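Local coordinates for protein putative 6-phosphogluconolactonase (Neisseria gonorrhoeae, PDB 3LHI) that probably hydrolyses 6-phosphogluconolactone to 6-phosphogluconate, the second step of the oxidative branch of the pentose phosphate pathway, at residues T82-R86 with W99-D105; M135-T141 with E212-V218. One frame throughout, in Å; residues are numbered along the deposited sequence.

Contact 1 of 2, residues T82-R86 with W99-D105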
loop_
_atom_site.group_PDB
_atom_site.type_symbol
_atom_site.label_atom_id
_atom_site.label_comp_id
_atom_site.label_asym_id
_atom_site.label_seq_id
_atom_site.Cartn_x
_atom_site.Cartn_y
_atom_site.Cartn_z
ATOM N N THR A 82 1.309 9.610 -5.488
ATOM C CA THR A 82 0.822 10.786 -4.785
ATOM C C THR A 82 -0.223 11.491 -5.618
ATOM O O THR A 82 -1.326 11.835 -5.139
ATOM C CB THR A 82 1.979 11.723 -4.462
ATOM O OG1 THR A 82 2.865 11.053 -3.536
ATOM C CG2 THR A 82 1.467 13.033 -3.799
ATOM N N GLY A 83 0.071 11.679 -6.903
ATOM C CA GLY A 83 -0.914 12.295 -7.791
ATOM C C GLY A 83 -2.193 11.481 -7.925
ATOM O O GLY A 83 -3.291 12.019 -7.942
ATOM N N LEU A 84 -2.026 10.169 -8.014
ATOM C CA LEU A 84 -3.144 9.220 -8.067
ATOM C C LEU A 84 -4.063 9.452 -6.901
ATOM O O LEU A 84 -5.251 9.708 -7.111
ATOM C CB LEU A 84 -2.655 7.760 -8.043
ATOM C CG LEU A 84 -3.753 6.714 -7.986
ATOM C CD1 LEU A 84 -4.298 6.502 -9.413
ATOM C CD2 LEU A 84 -3.161 5.425 -7.304
ATOM N N VAL A 85 -3.504 9.343 -5.683
ATOM C CA VAL A 85 -4.248 9.440 -4.462
ATOM C C VAL A 85 -4.917 10.825 -4.320
ATOM O O VAL A 85 -6.070 10.929 -3.862
ATOM C CB VAL A 85 -3.372 9.059 -3.261
ATOM C CG1 VAL A 85 -4.042 9.373 -1.934
ATOM C CG2 VAL A 85 -3.019 7.567 -3.349
ATOM N N ARG A 86 -4.237 11.876 -4.732
ATOM C CA ARG A 86 -4.830 13.195 -4.715
ATOM C C ARG A 86 -6.036 13.258 -5.655
ATOM O O ARG A 86 -7.034 13.873 -5.306
ATOM C CB ARG A 86 -3.801 14.245 -5.044
ATOM C CG ARG A 86 -2.915 14.521 -3.837
ATOM C CD ARG A 86 -1.704 15.390 -4.205
ATOM N NE ARG A 86 -0.974 15.764 -3.005
ATOM C CZ ARG A 86 0.219 16.333 -3.002
ATOM N NH1 ARG A 86 0.863 16.518 -4.112
ATOM N NH2 ARG A 86 0.759 16.722 -1.842
ATOM N N TRP A 99 -2.109 14.383 4.861
ATOM C CA TRP A 99 -1.201 13.692 3.946
ATOM C C TRP A 99 0.160 13.539 4.537
ATOM O O TRP A 99 0.737 14.520 5.002
ATOM C CB TRP A 99 -1.112 14.421 2.601
ATOM C CG TRP A 99 -0.216 13.777 1.630
ATOM C CD1 TRP A 99 0.932 14.299 1.129
ATOM C CD2 TRP A 99 -0.393 12.530 0.996
ATOM N NE1 TRP A 99 1.506 13.450 0.261
ATOM C CE2 TRP A 99 0.727 12.341 0.143
ATOM C CE3 TRP A 99 -1.332 11.519 1.103
ATOM C CZ2 TRP A 99 0.886 11.223 -0.617
ATOM C CZ3 TRP A 99 -1.131 10.363 0.344
ATOM C CH2 TRP A 99 -0.032 10.254 -0.507
ATOM N N ILE A 100 0.655 12.303 4.567
ATOM C CA ILE A 100 2.010 12.017 5.043
ATOM C C ILE A 100 2.851 11.677 3.791
ATOM O O ILE A 100 2.639 10.671 3.126
ATOM C CB ILE A 100 2.019 10.830 6.046
ATOM C CG1 ILE A 100 1.091 11.090 7.250
ATOM C CG2 ILE A 100 3.479 10.537 6.471
ATOM C CD1 ILE A 100 0.780 9.837 8.057
ATOM N N PRO A 101 3.760 12.586 3.397
ATOM C CA PRO A 101 4.411 12.471 2.092
ATOM C C PRO A 101 5.476 11.419 2.015
ATOM O O PRO A 101 6.163 11.115 3.028
ATOM C CB PRO A 101 5.007 13.840 1.888
ATOM C CG PRO A 101 5.377 14.258 3.283
ATOM C CD PRO A 101 4.182 13.821 4.114
HETATM N N MSE A 102 5.655 10.914 0.801
HETATM C CA MSE A 102 6.716 10.001 0.437
HETATM C C MSE A 102 7.790 10.662 -0.465
HETATM O O MSE A 102 8.970 10.336 -0.382
HETATM C CB MSE A 102 6.110 8.784 -0.265
HETATM C CG MSE A 102 5.297 7.836 0.628
HETATM SE SE MSE A 102 6.466 6.671 1.681
HETATM C CE MSE A 102 6.408 5.061 0.504
ATOM N N VAL A 103 7.339 11.554 -1.346
ATOM C CA VAL A 103 8.160 12.411 -2.227
ATOM C C VAL A 103 7.715 13.840 -1.970
ATOM O O VAL A 103 6.502 14.147 -1.871
ATOM C CB VAL A 103 7.947 12.030 -3.739
ATOM C CG1 VAL A 103 8.643 13.012 -4.673
ATOM C CG2 VAL A 103 8.530 10.650 -3.992
ATOM N N GLU A 104 8.693 14.752 -1.868
ATOM C CA GLU A 104 8.425 16.153 -1.588
ATOM C C GLU A 104 7.828 16.859 -2.795
ATOM O O GLU A 104 8.373 16.743 -3.897
ATOM C CB GLU A 104 9.757 16.820 -1.176
ATOM C CG GLU A 104 9.588 18.184 -0.561
ATOM C CD GLU A 104 10.865 18.753 0.043
ATOM O OE1 GLU A 104 11.925 18.111 -0.094
ATOM O OE2 GLU A 104 10.741 19.838 0.648
ATOM N N ASP A 105 6.757 17.610 -2.579
ATOM C CA ASP A 105 6.168 18.443 -3.631
ATOM C C ASP A 105 7.155 19.517 -4.093
ATOM O O ASP A 105 7.926 20.047 -3.281
ATOM C CB ASP A 105 4.903 19.142 -3.137
ATOM C CG ASP A 105 3.743 18.205 -2.884
ATOM O OD1 ASP A 105 3.643 17.166 -3.594
ATOM O OD2 ASP A 105 2.931 18.563 -2.007
HETATM O O HOH W 1 4.295 12.128 -1.477
#

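Contact 2 of 2, residues M135-T141 with E212-V218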
loop_
_atom_site.group_PDB
_atom_site.type_symbol
_atom_site.label_atom_id
_atom_site.label_comp_id
_atom_site.label_asym_id
_atom_site.label_seq_id
_atom_site.Cartn_x
_atom_site.Cartn_y
_atom_site.Cartn_z
HETATM N N MSE A 135 -1.163 -6.478 -5.686
HETATM C CA MSE A 135 -0.219 -7.497 -6.126
HETATM C C MSE A 135 -0.060 -7.431 -7.627
HETATM O O MSE A 135 -1.076 -7.386 -8.347
HETATM C CB MSE A 135 -0.703 -8.862 -5.692
HETATM C CG MSE A 135 0.286 -10.015 -6.001
HETATM SE SE MSE A 135 -0.584 -11.734 -5.904
HETATM C CE MSE A 135 -1.559 -11.519 -7.552
ATOM N N GLY A 136 1.168 -7.463 -8.119
ATOM C CA GLY A 136 1.400 -7.542 -9.553
ATOM C C GLY A 136 1.271 -8.967 -10.080
ATOM O O GLY A 136 1.177 -9.947 -9.334
ATOM N N ASN A 137 1.314 -9.056 -11.418
ATOM C CA ASN A 137 1.303 -10.342 -12.082
ATOM C C ASN A 137 2.563 -11.160 -11.807
ATOM O O ASN A 137 2.534 -12.361 -11.965
ATOM C CB ASN A 137 1.155 -10.122 -13.588
ATOM C CG ASN A 137 -0.241 -9.641 -13.992
ATOM O OD1 ASN A 137 -1.261 -9.915 -13.330
ATOM N ND2 ASN A 137 -0.297 -8.989 -15.154
ATOM N N ASP A 138 3.621 -10.504 -11.325
ATOM C CA ASP A 138 4.853 -11.124 -10.850
ATOM C C ASP A 138 4.794 -11.542 -9.387
ATOM O O ASP A 138 5.790 -12.000 -8.835
ATOM C CB ASP A 138 6.046 -10.181 -11.094
ATOM C CG ASP A 138 5.958 -8.894 -10.310
ATOM O OD1 ASP A 138 4.882 -8.621 -9.734
ATOM O OD2 ASP A 138 6.981 -8.203 -10.256
ATOM N N GLY A 139 3.659 -11.328 -8.724
ATOM C CA GLY A 139 3.573 -11.588 -7.308
ATOM C C GLY A 139 4.193 -10.560 -6.364
ATOM O O GLY A 139 4.198 -10.813 -5.131
ATOM N N HIS A 140 4.664 -9.432 -6.899
ATOM C CA HIS A 140 5.209 -8.403 -6.029
ATOM C C HIS A 140 4.097 -7.687 -5.292
ATOM O O HIS A 140 2.954 -7.694 -5.721
ATOM C CB HIS A 140 6.095 -7.398 -6.777
ATOM C CG HIS A 140 5.384 -6.208 -7.320
ATOM N ND1 HIS A 140 4.714 -6.207 -8.523
ATOM C CD2 HIS A 140 5.249 -4.960 -6.803
ATOM C CE1 HIS A 140 4.221 -4.994 -8.733
ATOM N NE2 HIS A 140 4.512 -4.227 -7.691
ATOM N N THR A 141 4.470 -7.072 -4.185
ATOM C CA THR A 141 3.570 -6.207 -3.432
ATOM C C THR A 141 4.344 -4.984 -2.979
ATOM O O THR A 141 5.564 -4.999 -2.973
ATOM C CB THR A 141 2.912 -6.944 -2.276
ATOM O OG1 THR A 141 1.802 -6.214 -1.769
ATOM C CG2 THR A 141 3.869 -7.285 -1.131
ATOM N N GLU A 212 10.385 -15.527 -5.102
ATOM C CA GLU A 212 9.979 -15.279 -6.479
ATOM C C GLU A 212 8.617 -14.537 -6.546
ATOM O O GLU A 212 8.380 -13.818 -7.495
ATOM C CB GLU A 212 9.910 -16.598 -7.208
ATOM C CG GLU A 212 9.630 -16.546 -8.683
ATOM C CD GLU A 212 10.686 -15.809 -9.509
ATOM O OE1 GLU A 212 11.856 -15.579 -9.074
ATOM O OE2 GLU A 212 10.295 -15.443 -10.647
ATOM N N TYR A 213 7.777 -14.759 -5.535
ATOM C CA TYR A 213 6.457 -14.121 -5.442
ATOM C C TYR A 213 6.413 -13.383 -4.087
ATOM O O TYR A 213 5.972 -13.963 -3.100
ATOM C CB TYR A 213 5.318 -15.175 -5.521
ATOM C CG TYR A 213 5.472 -16.125 -6.681
ATOM C CD1 TYR A 213 5.386 -15.686 -7.994
ATOM C CD2 TYR A 213 5.842 -17.447 -6.444
ATOM C CE1 TYR A 213 5.581 -16.582 -9.068
ATOM C CE2 TYR A 213 6.045 -18.342 -7.489
ATOM C CZ TYR A 213 5.929 -17.897 -8.797
ATOM O OH TYR A 213 6.154 -18.798 -9.821
ATOM N N PRO A 214 6.916 -12.131 -4.058
ATOM C CA PRO A 214 7.142 -11.510 -2.749
ATOM C C PRO A 214 5.923 -11.414 -1.826
ATOM O O PRO A 214 6.091 -11.465 -0.596
ATOM C CB PRO A 214 7.729 -10.151 -3.110
ATOM C CG PRO A 214 8.499 -10.417 -4.314
ATOM C CD PRO A 214 7.605 -11.372 -5.115
ATOM N N ILE A 215 4.718 -11.324 -2.385
ATOM C CA ILE A 215 3.533 -11.320 -1.532
ATOM C C ILE A 215 3.434 -12.554 -0.636
ATOM O O ILE A 215 2.852 -12.503 0.432
ATOM C CB ILE A 215 2.270 -11.125 -2.360
ATOM C CG1 ILE A 215 1.032 -10.881 -1.493
ATOM C CG2 ILE A 215 1.961 -12.382 -3.225
ATOM C CD1 ILE A 215 0.917 -9.605 -0.778
ATOM N N SER A 216 4.054 -13.653 -1.083
ATOM C CA SER A 216 4.092 -14.873 -0.287
ATOM C C SER A 216 4.743 -14.654 1.060
ATOM O O SER A 216 4.448 -15.382 2.000
ATOM C CB SER A 216 4.842 -16.029 -0.976
ATOM O OG SER A 216 6.221 -15.821 -1.056
ATOM N N LEU A 217 5.674 -13.713 1.149
ATOM C CA LEU A 217 6.355 -13.449 2.411
ATOM C C LEU A 217 5.473 -12.715 3.414
ATOM O O LEU A 217 5.747 -12.718 4.626
ATOM C CB LEU A 217 7.658 -12.692 2.195
ATOM C CG LEU A 217 8.652 -13.341 1.212
ATOM C CD1 LEU A 217 9.903 -12.462 1.149
ATOM C CD2 LEU A 217 8.905 -14.818 1.542
ATOM N N VAL A 218 4.449 -12.016 2.902
ATOM C CA VAL A 218 3.444 -11.381 3.726
ATOM C C VAL A 218 2.393 -12.394 4.125
ATOM O O VAL A 218 2.062 -12.481 5.296
ATOM C CB VAL A 218 2.813 -10.196 2.972
ATOM C CG1 VAL A 218 1.640 -9.579 3.813
ATOM C CG2 VAL A 218 3.862 -9.126 2.540
HETATM O O HOH W 2 7.973 -13.165 -10.177
#

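Contact 1 of 2, residues T82-R86 with W99-D105
Helix 81-88 carries Thr82 and Arg86 one turn apart, and the loop that leaves strand 98-99 runs past both: the CA atoms of Thr82 and Met102 lie 7.9 Å apart, those of Arg86 and Trp99 9.4 Å. The contact belongs to a beta-alpha-beta crossover, strand 63-71 to helix 81-88 to the parallel strand 98-99, in the alpha/beta fold of the glucosamine-6-phosphate isomerase family. The Trp99 indole reaches the helix because its CG stands anti to the backbone N (chi1 -180°). Its six-membered ring meets Thr82 OG1 at the edge, 3.5 Å from CZ2, while CZ3 packs against Val85 CG1. Leu67 of strand 63-71 touches Thr82, Val85 and Trp99. The extended Arg86 chain brings CZ to 4.9 Å from the centroid of the Trp99 five-membered ring, an off-centre cation-pi contact. Thr82 CG2 lies over one guanidinium face, and the Asp105 carboxylate, its plane turned 42° away, takes the edge in an end-on salt bridge. Two N-H bonds limit the guanidinium's rotation: Arg86 NH1 to Asp105 OD1, which also bonds to Thr75, and Arg86 NH2 to Asp105 OD2, both 2.9 Å. Thr82 OG1, bonded also to Glu70, accepts at 2.7 Å from a water that donates to Val103 O and accepts from Met102 N.

Contact 2 of 2, residues M135-T141 with E212-V218
The Tyr213 ring turns an edge to the turn across from it, with Asp138 O near its plane and 3.8 Å from CD1, while Glu212 CG lies over the rim of one face. The His140 imidazole meets Asp138 OD1 at its edge, exactly in the ring plane, and stacks with Phe145. These groups frame a type I beta turn, Gly136 to Gly139, set against the start of helix 215-219. Asp138 OD1 accepts twice: from His140 ND1 at 2.7 Å through its syn lone pair, and from His140 N, which comes from above the carboxylate plane and closes an Asx turn. Gly139, with phi at +77°, lets the backbones close in, its CA 4.3 Å from Tyr213 CA. Its carbonyl forms the one direct hydrogen bond between the segments, Ile215 N to Gly139 O at 2.8 Å, almost straight at the hydrogen (167°). Beyond this bond Ile215 branches: CG2 reaches Met135 SE (3.8 Å; selenomethionine), and CG1, turned away from the backbone N (chi1 -170°), sends CD1 across Thr141, whose hydroxyl bonds to Gly134 O. Val218 CG2 extends this apolar patch to Thr141 CG2. On the Asp138 side, a water lies 2.8 Å from both Asp138 O and Glu212 O, two acceptors 3.4 Å apart.

In the fold
Contact 1 is complete before contact 2 begins in the sequence, and the centre of the chain lies between them; their centres are 24 Å apart and their nearest atoms about 11 Å. Both are tied to the same mixed sheet. Strand 98-99, which leads into 99-105, pairs in parallel with strand 63-71; that strand pairs with 36-40, which in turn pairs with strand 130-133, ahead of 135-141. Contact 1 joins pieces only 13 residues apart, whereas contact 2 brings together pieces 71 residues apart, drawing helix 215-219 back to the loop after strand 130-133. One is thus a local closure and the other a long-range one within one alpha/beta fold.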